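Local coordinates for PHOX (Pseudomonas fluorescens, PDB 4A9V), which hydrolyses phosphate monoesters as an alkaline phosphatase of the PhoX family, using a cofactor of iron and calcium ions held in a beta-propeller, at residues A[402-407]-A[475-480]; A[423-428]-A[501-506]; A[292-297]-A[383-388]. All coordinates share one frame; numbering follows the deposited sequence. Where two conformers were deposited one is given.

Contact 1 of 3, residues A[402-407]-A[475-480]; sequences LTNNAK and FNSPDG. With CA (calcium ion), chain R; CA (calcium ion), chain Q.
At the calcium-bearing start of strand 478-483, the loop that follows strand 398-402 is joined to residues 475-480 by Thr403 and Asn404, which meet Ser477 and Pro478. The hydroxyl of Thr403 donates to Pro478 O, with OG1 and O 2.8 Å apart. Chi1 of -164° sets OG1 opposite the threonine's own nitrogen, and from there it approaches from above the carbonyl plane, 51° out of it, rather than along a lone pair. Thr403 meets residues 475-480 through its backbone as well: Ser477 CA lies 3.3 Å from Thr403 O in a CA-H...O contact that is nearly straight, 165° at the hydrogen. The strand led into here is the first of a four-stranded antiparallel sheet in the beta-propeller, and the residue after Pro478 is a metal ligand. Asp479 OD2 bridges the two calcium ions, 2.3 Å from the one of chain R and 2.5 Å from the one of chain Q, while OD1 binds the latter alone; Glu387 is a ligand of both ions too. The bond of Thr403 probably helps to fix the carbonyl just before a first-shell aspartate. Farther from the metals, Asn404 ND2 donates to Ser477 OG at 3.0 Å, the acceptor lying in the amide plane of Asn404. Ser477 OG passes its own hydrogen to Asn476 OD1, 3.0 Å away, making a relay from one loop to the other. Replacing Ser477 by an alanine removes the hydroxyl, and would probably leave Asn404 ND2 without its acceptor and the amide freer to turn.

Contact 2 of 3, residues A[423-428]-A[501-506]; sequences KNVYGQ and GDFAGM
Tyr426 and Asp502 supply the polar link: the phenol OH donates to the backbone carbonyl of Asp502, with OH and O 2.7 Å apart. The donor is tilted 17° from the carbonyl plane, and the acceptor sits at the edge of the tyrosine ring, close to its plane. Asn454 also donates to this carbonyl, so two donors hold it. The carboxylate of Asp502 has a separate partner, OD1 being hydrogen-bonded to His458, while its CB comes up beside the phenol oxygen.

Apolar packing lies beside that bond. The rings of Tyr426 and Phe503 approach obliquely, their centroids 5.7 Å apart and their planes at 67°, with Tyr426 CE1 3.8 Å from Phe503 CE1. Met506, extended beyond CG, brings its terminal methyl to the same tyrosine atom, CE lying 3.9 Å from CE1 of Tyr426. Val425 adds its CG2 branch, 4.1 Å from Phe503 CZ; the same methyl lies over the centre of the Tyr426 ring. The edge of the phenylalanine faces Val425 O.

Local bonds shape each partner. Asn424 OD1 accepts from Tyr426 N at 3.2 Å and from Gly427 N at 3.0 Å, both donors on one face of its amide plane, which probably steadies the turn carrying Val425 and Tyr426. Across from it, Met506 N returns to Phe503 O. The arrangement is therefore an Asx turn packed against a type II beta turn, joining two loops of the beta-propeller: the one leading into strand 428-434 and the one between strands 489-493 and 510-514.

Contact 3 of 3, residues A[292-297]-A[383-388]; sequences DERGEF and MDRPEW. With CA (calcium ion), chain R; CA (calcium ion), chain Q; FEO (mu-oxo-diiron), chain S.
Asp292 and Arg385 meet because the aspartate's CG stands opposite its own nitrogen (chi1 179°), while the arginine chain, bent at chi3 (61°), turns its guanidinium side-on to the carboxylate. In the conformer described, the two flat groups are nearly coplanar, 4° apart. Two nitrogens grip two oxygens: Arg385 NE donates to Asp292 OD1 at 2.8 Å, and Arg385 NH2 to Asp292 OD2 at 3.0 Å. Each oxygen offers its syn lone pair, so the salt bridge, together with the iron bond of OD2, probably holds the carboxylate's rotation. Asp292 OD2 is also an iron ligand, 2.0 Å from FE2 of the mu-oxo-diiron group, which makes Arg385 a second-shell residue that positions a first-shell one; its positive charge probably tempers the negative charge collected at the metals.

Glu387 reaches the same iron from residues 383-388. Its OE2 lies 2.2 Å from FE2 and also binds both calcium ions, whereas OE1 binds the calcium of chain R, 2.5 Å away. The 2.8 Å between Asp292 OD2 and Glu387 OE2 is the spacing of two oxygens on one iron. This is the iron-calcium cofactor of PhoX, held within the beta-propeller, with Glu194 and Glu273 as further ligands of the same iron and Asp479 and Asp494 beside Glu387 on calcium. Beyond it, Trp388 NE1 donates to water 2, a ligand of the calcium of chain Q.

Away from the metals the backbones are tied at a type II turn from Glu293 to Glu296. Gly295 N donates to Met383 O at 2.9 Å, and Met383 N to Glu296 O at 2.8 Å. Alongside, the Arg294 and Arg385 side chains run the same way, their CG atoms in contact.

Contacts 1 and 3 share the cofactor: their centres are about 9 Å apart, and both include calcium ligands, from strand 478-483 in one and strand 386-391 in the other. Their backbones also meet, with Thr403 N 3.1 Å from Arg385 O in a probable hydrogen bond. Contact 2 lies farther out, its centre about 9 Å from contact 1's and about 17 Å from contact 3's, and the side chain of Phe503 comes no nearer than about 13 Å to a bound calcium ion. Ser477 N to Tyr426 O, 2.8 Å, joins contact 2 to contact 1. The carboxylate of Asp384 probably accepts hydrogen bonds from Asn405 ND2, Asn424 ND2 and Gln428 NE2, tying the three together.

Contact 1 of 3, residues A[402-407]-A[475-480]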
loop_
_atom_site.group_PDB
_atom_site.type_symbol
_atom_site.label_atom_id
_atom_site.label_comp_id
_atom_site.label_asym_id
_atom_site.label_seq_id
_atom_site.Cartn_x
_atom_site.Cartn_y
_atom_site.Cartn_z
ATOM N N LEU A 402 0.232 -0.775 12.261
ATOM C CA LEU A 402 0.614 -2.146 12.550
ATOM C C LEU A 402 -0.705 -2.897 12.660
ATOM O O LEU A 402 -1.438 -2.751 13.650
ATOM C CB LEU A 402 1.401 -2.192 13.865
ATOM C CG LEU A 402 2.706 -1.381 13.909
ATOM C CD1 LEU A 402 3.303 -1.407 15.309
ATOM C CD2 LEU A 402 3.692 -1.948 12.897
ATOM N N THR A 403 -1.122 -3.500 11.552
ATOM C CA THR A 403 -2.542 -3.690 11.335
ATOM C C THR A 403 -3.148 -4.730 12.289
ATOM O O THR A 403 -4.279 -4.574 12.741
ATOM C CB THR A 403 -2.854 -3.976 9.849
ATOM O OG1 THR A 403 -4.252 -3.774 9.628
ATOM C CG2 THR A 403 -2.481 -5.381 9.423
ATOM N N ASN A 404 -2.382 -5.782 12.576
ATOM C CA ASN A 404 -2.730 -6.823 13.546
ATOM C C ASN A 404 -1.613 -7.872 13.519
ATOM O O ASN A 404 -0.680 -7.774 12.710
ATOM C CB ASN A 404 -4.102 -7.451 13.246
ATOM C CG ASN A 404 -4.247 -7.904 11.807
ATOM O OD1 ASN A 404 -3.483 -8.742 11.320
ATOM N ND2 ASN A 404 -5.272 -7.388 11.128
ATOM N N ASN A 405 -1.653 -8.825 14.443
ATOM C CA ASN A 405 -0.734 -9.956 14.414
ATOM C C ASN A 405 -1.204 -11.030 15.370
ATOM O O ASN A 405 -0.867 -11.032 16.555
ATOM C CB ASN A 405 0.683 -9.523 14.780
ATOM C CG ASN A 405 1.678 -10.658 14.686
ATOM O OD1 ASN A 405 1.327 -11.772 14.301
ATOM N ND2 ASN A 405 2.944 -10.353 14.933
ATOM N N ALA A 406 -1.960 -11.967 14.827
ATOM C CA ALA A 406 -2.514 -13.054 15.611
ATOM C C ALA A 406 -1.419 -13.929 16.233
ATOM O O ALA A 406 -1.689 -14.678 17.174
ATOM C CB ALA A 406 -3.431 -13.893 14.736
ATOM N N LYS A 407 -0.200 -13.850 15.696
ATOM C CA LYS A 407 0.874 -14.700 16.195
ATOM C C LYS A 407 1.778 -14.008 17.212
ATOM O O LYS A 407 2.691 -14.626 17.748
ATOM C CB LYS A 407 1.723 -15.234 15.040
ATOM C CG LYS A 407 0.989 -16.147 14.069
ATOM C CD LYS A 407 1.875 -16.461 12.873
ATOM C CE LYS A 407 1.405 -17.690 12.114
ATOM N NZ LYS A 407 2.482 -18.236 11.241
ATOM N N PHE A 475 -12.770 0.727 15.873
ATOM C CA PHE A 475 -12.459 0.161 14.564
ATOM C C PHE A 475 -11.393 -0.920 14.745
ATOM O O PHE A 475 -10.817 -1.061 15.824
ATOM C CB PHE A 475 -11.949 1.259 13.622
ATOM C CG PHE A 475 -10.699 1.943 14.106
ATOM C CD1 PHE A 475 -10.770 3.028 14.977
ATOM C CD2 PHE A 475 -9.445 1.482 13.718
ATOM C CE1 PHE A 475 -9.613 3.640 15.432
ATOM C CE2 PHE A 475 -8.290 2.084 14.193
ATOM C CZ PHE A 475 -8.374 3.156 15.060
ATOM N N ASN A 476 -11.114 -1.675 13.695
ATOM C CA ASN A 476 -10.024 -2.640 13.766
ATOM C C ASN A 476 -9.203 -2.657 12.492
ATOM O O ASN A 476 -9.698 -2.306 11.413
ATOM C CB ASN A 476 -10.535 -4.045 14.120
ATOM C CG ASN A 476 -11.162 -4.762 12.944
ATOM O OD1 ASN A 476 -10.513 -5.571 12.275
ATOM N ND2 ASN A 476 -12.455 -4.515 12.719
ATOM N N SER A 477 -7.936 -3.035 12.640
ATOM C CA SER A 477 -7.023 -3.248 11.525
ATOM C C SER A 477 -6.847 -1.982 10.681
ATOM O O SER A 477 -7.045 -1.994 9.464
ATOM C CB SER A 477 -7.504 -4.409 10.658
ATOM O OG SER A 477 -7.658 -5.592 11.427
ATOM N N PRO A 478 -6.374 -0.900 11.306
ATOM C CA PRO A 478 -5.967 0.250 10.504
ATOM C C PRO A 478 -4.874 -0.162 9.517
ATOM O O PRO A 478 -4.045 -1.022 9.817
ATOM C CB PRO A 478 -5.431 1.228 11.550
ATOM C CG PRO A 478 -4.907 0.341 12.636
ATOM C CD PRO A 478 -5.862 -0.824 12.686
ATOM N N ASP A 479 -4.891 0.444 8.338
ATOM C CA ASP A 479 -4.084 -0.029 7.222
ATOM C C ASP A 479 -3.574 1.203 6.471
ATOM O O ASP A 479 -2.466 1.683 6.748
ATOM C CB ASP A 479 -4.933 -0.999 6.364
ATOM C CG ASP A 479 -4.209 -1.556 5.146
ATOM O OD1 ASP A 479 -3.305 -0.894 4.596
ATOM O OD2 ASP A 479 -4.663 -2.615 4.647
ATOM N N GLY A 480 -4.431 1.832 5.676
ATOM C CA GLY A 480 -4.047 3.057 5.006
ATOM C C GLY A 480 -3.993 4.253 5.939
ATOM O O GLY A 480 -4.718 4.331 6.935
HETATM CA CA CA R . -4.334 -4.792 5.275
HETATM CA CA CA Q . -3.189 -2.491 2.659
HETATM O O HOH W 1 -3.714 -3.590 0.100
HETATM O O HOH W 2 -2.792 -0.868 0.781
HETATM O O HOH W 3 -5.365 -1.396 2.149
HETATM O O HOH W 4 -4.776 -4.584 2.739
HETATM O O HOH W 5 -3.846 -6.741 3.971
#

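Contact 2 of 3, residues A[423-428]-A[501-506]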
loop_
_atom_site.group_PDB
_atom_site.type_symbol
_atom_site.label_atom_id
_atom_site.label_comp_id
_atom_site.label_asym_id
_atom_site.label_seq_id
_atom_site.Cartn_x
_atom_site.Cartn_y
_atom_site.Cartn_z
ATOM N N LYS A 423 -1.597 -12.229 20.444
ATOM C CA LYS A 423 -2.807 -12.620 19.724
ATOM C C LYS A 423 -3.596 -11.361 19.332
ATOM O O LYS A 423 -4.781 -11.213 19.628
ATOM C CB LYS A 423 -3.650 -13.582 20.563
ATOM C CG LYS A 423 -2.917 -14.868 20.894
ATOM C CD LYS A 423 -3.715 -15.775 21.819
ATOM C CE LYS A 423 -2.900 -16.990 22.240
ATOM N NZ LYS A 423 -3.610 -17.841 23.236
ATOM N N ASN A 424 -2.907 -10.451 18.658
ATOM C CA ASN A 424 -3.394 -9.109 18.411
ATOM C C ASN A 424 -4.325 -9.091 17.197
ATOM O O ASN A 424 -3.888 -9.280 16.062
ATOM C CB ASN A 424 -2.176 -8.219 18.166
ATOM C CG ASN A 424 -2.536 -6.811 17.744
ATOM O OD1 ASN A 424 -3.641 -6.326 18.002
ATOM N ND2 ASN A 424 -1.561 -6.110 17.165
ATOM N N VAL A 425 -5.623 -8.943 17.453
ATOM C CA VAL A 425 -6.609 -8.940 16.383
ATOM C C VAL A 425 -7.035 -7.540 15.945
ATOM O O VAL A 425 -7.773 -7.406 14.970
ATOM C CB VAL A 425 -7.853 -9.783 16.747
ATOM C CG1 VAL A 425 -7.446 -11.205 17.106
ATOM C CG2 VAL A 425 -8.651 -9.145 17.873
ATOM N N TYR A 426 -6.586 -6.509 16.659
ATOM C CA TYR A 426 -7.086 -5.152 16.420
ATOM C C TYR A 426 -6.092 -4.194 15.770
ATOM O O TYR A 426 -6.503 -3.290 15.051
ATOM C CB TYR A 426 -7.595 -4.518 17.711
ATOM C CG TYR A 426 -8.759 -5.247 18.341
ATOM C CD1 TYR A 426 -10.010 -5.248 17.742
ATOM C CD2 TYR A 426 -8.625 -5.876 19.576
ATOM C CE1 TYR A 426 -11.088 -5.884 18.341
ATOM C CE2 TYR A 426 -9.701 -6.495 20.188
ATOM C CZ TYR A 426 -10.933 -6.471 19.584
ATOM O OH TYR A 426 -11.983 -7.110 20.212
ATOM N N GLY A 427 -4.814 -4.311 16.124
ATOM C CA GLY A 427 -3.794 -3.410 15.598
ATOM C C GLY A 427 -3.578 -2.141 16.404
ATOM O O GLY A 427 -4.191 -1.912 17.454
ATOM N N GLN A 428 -2.669 -1.319 15.898
ATOM C CA GLN A 428 -2.237 -0.119 16.588
ATOM C C GLN A 428 -1.528 0.785 15.575
ATOM O O GLN A 428 -1.205 0.346 14.464
ATOM C CB GLN A 428 -1.319 -0.460 17.784
ATOM C CG GLN A 428 -0.007 -1.159 17.428
ATOM C CD GLN A 428 -0.077 -2.676 17.541
ATOM O OE1 GLN A 428 -1.155 -3.262 17.609
ATOM N NE2 GLN A 428 1.080 -3.323 17.479
ATOM N N GLY A 501 -18.715 -10.853 17.650
ATOM C CA GLY A 501 -17.625 -11.347 18.482
ATOM C C GLY A 501 -16.695 -10.231 18.916
ATOM O O GLY A 501 -17.141 -9.223 19.469
ATOM N N ASP A 502 -15.407 -10.378 18.615
ATOM C CA ASP A 502 -14.418 -9.356 18.970
ATOM C C ASP A 502 -14.701 -8.033 18.260
ATOM O O ASP A 502 -14.185 -6.989 18.654
ATOM C CB ASP A 502 -12.999 -9.814 18.619
ATOM C CG ASP A 502 -12.392 -10.735 19.661
ATOM O OD1 ASP A 502 -12.917 -10.813 20.793
ATOM O OD2 ASP A 502 -11.299 -11.273 19.388
ATOM N N PHE A 503 -15.519 -8.079 17.213
ATOM C CA PHE A 503 -15.721 -6.927 16.344
ATOM C C PHE A 503 -17.160 -6.425 16.420
ATOM O O PHE A 503 -17.562 -5.566 15.644
ATOM C CB PHE A 503 -15.346 -7.297 14.908
ATOM C CG PHE A 503 -13.997 -7.950 14.799
ATOM C CD1 PHE A 503 -12.849 -7.209 15.033
ATOM C CD2 PHE A 503 -13.886 -9.328 14.711
ATOM C CE1 PHE A 503 -11.608 -7.820 15.069
ATOM C CE2 PHE A 503 -12.649 -9.944 14.739
ATOM C CZ PHE A 503 -11.509 -9.192 14.951
ATOM N N ALA A 504 -17.893 -6.861 17.440
ATOM C CA ALA A 504 -19.274 -6.412 17.614
ATOM C C ALA A 504 -19.308 -4.897 17.759
ATOM O O ALA A 504 -18.650 -4.339 18.637
ATOM C CB ALA A 504 -19.906 -7.080 18.826
ATOM N N GLY A 505 -20.103 -4.245 16.915
ATOM C CA GLY A 505 -20.254 -2.800 16.969
ATOM C C GLY A 505 -19.363 -2.023 16.016
ATOM O O GLY A 505 -19.480 -0.806 15.919
ATOM N N MET A 506 -18.447 -2.707 15.339
ATOM C CA MET A 506 -17.513 -2.018 14.449
ATOM C C MET A 506 -18.023 -1.864 13.017
ATOM O O MET A 506 -17.539 -1.014 12.273
ATOM C CB MET A 506 -16.167 -2.726 14.456
ATOM C CG MET A 506 -15.461 -2.554 15.784
ATOM S SD MET A 506 -13.942 -3.512 15.891
ATOM C CE MET A 506 -13.262 -2.830 17.401
#

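Contact 3 of 3, residues A[292-297]-A[383-388]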
loop_
_atom_site.group_PDB
_atom_site.type_symbol
_atom_site.label_atom_id
_atom_site.label_comp_id
_atom_site.label_asym_id
_atom_site.label_seq_id
_atom_site.Cartn_x
_atom_site.Cartn_y
_atom_site.Cartn_z
ATOM N N ASP A 292 4.744 -5.806 4.859
ATOM C CA ASP A 292 3.516 -6.293 5.484
ATOM C C ASP A 292 3.485 -7.813 5.545
ATOM O O ASP A 292 2.944 -8.493 4.676
ATOM C CB ASP A 292 2.270 -5.753 4.793
ATOM C CG ASP A 292 1.000 -6.281 5.416
ATOM O OD1 ASP A 292 1.087 -6.923 6.484
ATOM O OD2 ASP A 292 -0.087 -6.046 4.849
ATOM N N GLU A 293 4.030 -8.338 6.634
ATOM C CA GLU A 293 3.854 -9.729 6.998
ATOM C C GLU A 293 4.054 -9.815 8.504
ATOM O O GLU A 293 4.758 -8.988 9.087
ATOM C CB GLU A 293 4.856 -10.601 6.238
ATOM C CG GLU A 293 4.647 -12.089 6.435
ATOM C CD GLU A 293 5.433 -12.952 5.464
ATOM O OE1 GLU A 293 5.681 -12.539 4.311
ATOM O OE2 GLU A 293 5.765 -14.090 5.855
ATOM N N ARG A 294 3.378 -10.762 9.145
ATOM C CA ARG A 294 3.495 -10.915 10.590
ATOM C C ARG A 294 4.960 -11.126 10.945
ATOM O O ARG A 294 5.598 -12.037 10.432
ATOM C CB ARG A 294 2.673 -12.102 11.087
ATOM C CG ARG A 294 1.174 -11.903 10.986
ATOM C CD ARG A 294 0.434 -13.124 11.506
ATOM N NE ARG A 294 0.143 -14.075 10.445
ATOM C CZ ARG A 294 -0.953 -14.036 9.698
ATOM N NH1 ARG A 294 -1.881 -13.116 9.934
ATOM N NH2 ARG A 294 -1.024 -14.779 8.605
ATOM N N GLY A 295 5.481 -10.307 11.851
ATOM C CA GLY A 295 6.837 -10.471 12.333
ATOM C C GLY A 295 7.936 -9.942 11.426
ATOM O O GLY A 295 9.109 -10.213 11.681
ATOM N N GLU A 296 7.580 -9.146 10.415
ATOM C CA GLU A 296 8.587 -8.524 9.548
ATOM C C GLU A 296 8.803 -7.051 9.939
ATOM O O GLU A 296 8.412 -6.627 11.035
ATOM C CB GLU A 296 8.222 -8.703 8.071
ATOM C CG GLU A 296 8.297 -10.149 7.598
ATOM C CD GLU A 296 9.699 -10.745 7.508
ATOM O OE1 GLU A 296 10.721 -10.045 7.666
ATOM O OE2 GLU A 296 9.776 -11.948 7.186
ATOM N N PHE A 297 9.577 -6.322 9.136
ATOM C CA PHE A 297 10.270 -5.136 9.613
ATOM C C PHE A 297 9.820 -3.831 8.944
ATOM O O PHE A 297 9.089 -3.819 7.942
ATOM C CB PHE A 297 11.777 -5.301 9.428
ATOM C CG PHE A 297 12.319 -6.603 9.962
ATOM C CD1 PHE A 297 12.026 -7.010 11.254
ATOM C CD2 PHE A 297 13.162 -7.397 9.192
ATOM C CE1 PHE A 297 12.586 -8.160 11.775
ATOM C CE2 PHE A 297 13.687 -8.577 9.698
ATOM C CZ PHE A 297 13.383 -8.964 10.988
ATOM N N MET A 383 7.729 -6.948 13.749
ATOM C CA MET A 383 6.598 -6.043 13.948
ATOM C C MET A 383 5.258 -6.700 13.611
ATOM O O MET A 383 5.180 -7.637 12.809
ATOM C CB MET A 383 6.772 -4.783 13.097
ATOM C CG MET A 383 8.064 -4.019 13.364
ATOM S SD MET A 383 8.287 -3.455 15.060
ATOM C CE MET A 383 7.093 -2.127 15.133
ATOM N N ASP A 384 4.191 -6.109 14.150
ATOM C CA ASP A 384 2.818 -6.551 13.884
ATOM C C ASP A 384 2.293 -5.992 12.545
ATOM O O ASP A 384 1.423 -5.118 12.521
ATOM C CB ASP A 384 1.874 -6.091 15.007
ATOM C CG ASP A 384 2.078 -6.811 16.331
ATOM O OD1 ASP A 384 2.859 -7.785 16.393
ATOM O OD2 ASP A 384 1.378 -6.403 17.291
ATOM N N ARG A 385 2.784 -6.546 11.442
ATOM C CA ARG A 385 2.292 -6.220 10.098
ATOM C C ARG A 385 2.280 -4.725 9.810
ATOM O O ARG A 385 1.221 -4.106 9.663
ATOM C CB ARG A 385 0.907 -6.806 9.856
ATOM C CG ARG A 385 0.874 -8.320 9.858
ATOM C CD ARG A 385 -0.487 -8.812 9.420
ATOM N NE ARG A 385 -0.767 -8.368 8.065
ATOM C CZ ARG A 385 -1.985 -8.208 7.569
ATOM N NH1 ARG A 385 -3.023 -8.730 8.208
ATOM N NH2 ARG A 385 -2.146 -7.664 6.369
ATOM N N PRO A 386 3.467 -4.147 9.601
ATOM C CA PRO A 386 3.531 -2.776 9.112
ATOM C C PRO A 386 2.815 -2.617 7.785
ATOM O O PRO A 386 3.092 -3.355 6.837
ATOM C CB PRO A 386 5.036 -2.525 8.945
ATOM C CG PRO A 386 5.718 -3.598 9.717
ATOM C CD PRO A 386 4.796 -4.771 9.698
ATOM N N GLU A 387 1.891 -1.667 7.728
ATOM C CA GLU A 387 1.292 -1.288 6.459
ATOM C C GLU A 387 1.694 0.151 6.133
ATOM O O GLU A 387 2.884 0.404 5.960
ATOM C CB GLU A 387 -0.204 -1.619 6.413
ATOM C CG GLU A 387 -0.419 -3.132 6.369
ATOM C CD GLU A 387 -1.809 -3.550 5.914
ATOM O OE1 GLU A 387 -2.730 -3.510 6.756
ATOM O OE2 GLU A 387 -1.988 -3.958 4.735
ATOM N N TRP A 388 0.764 1.086 5.993
ATOM C CA TRP A 388 1.146 2.395 5.462
ATOM C C TRP A 388 1.916 3.233 6.459
ATOM O O TRP A 388 1.637 3.232 7.661
ATOM C CB TRP A 388 -0.076 3.190 5.030
ATOM C CG TRP A 388 -0.776 2.649 3.820
ATOM C CD1 TRP A 388 -1.196 1.348 3.582
ATOM C CD2 TRP A 388 -1.404 3.450 2.781
ATOM N NE1 TRP A 388 -1.995 1.296 2.472
ATOM C CE2 TRP A 388 -2.197 2.536 1.978
ATOM C CE3 TRP A 388 -1.465 4.809 2.509
ATOM C CZ2 TRP A 388 -2.976 2.975 0.922
ATOM C CZ3 TRP A 388 -2.279 5.240 1.459
ATOM C CH2 TRP A 388 -3.018 4.343 0.692
HETATM CA CA CA R . -4.334 -4.792 5.275
HETATM CA CA CA Q . -3.189 -2.491 2.659
HETATM FE FE1 FEO S . -1.884 -4.736 0.078
HETATM FE FE2 FEO S . -0.635 -4.887 3.316
HETATM O O FEO S . -2.023 -4.551 2.017
HETATM O O HOH W 5 -3.846 -6.741 3.971
HETATM O O HOH W 2 -2.792 -0.868 0.781
HETATM O O HOH W 1 -3.714 -3.590 0.100
HETATM O O HOH W 3 -5.365 -1.396 2.149
HETATM O O HOH W 4 -4.776 -4.584 2.739
#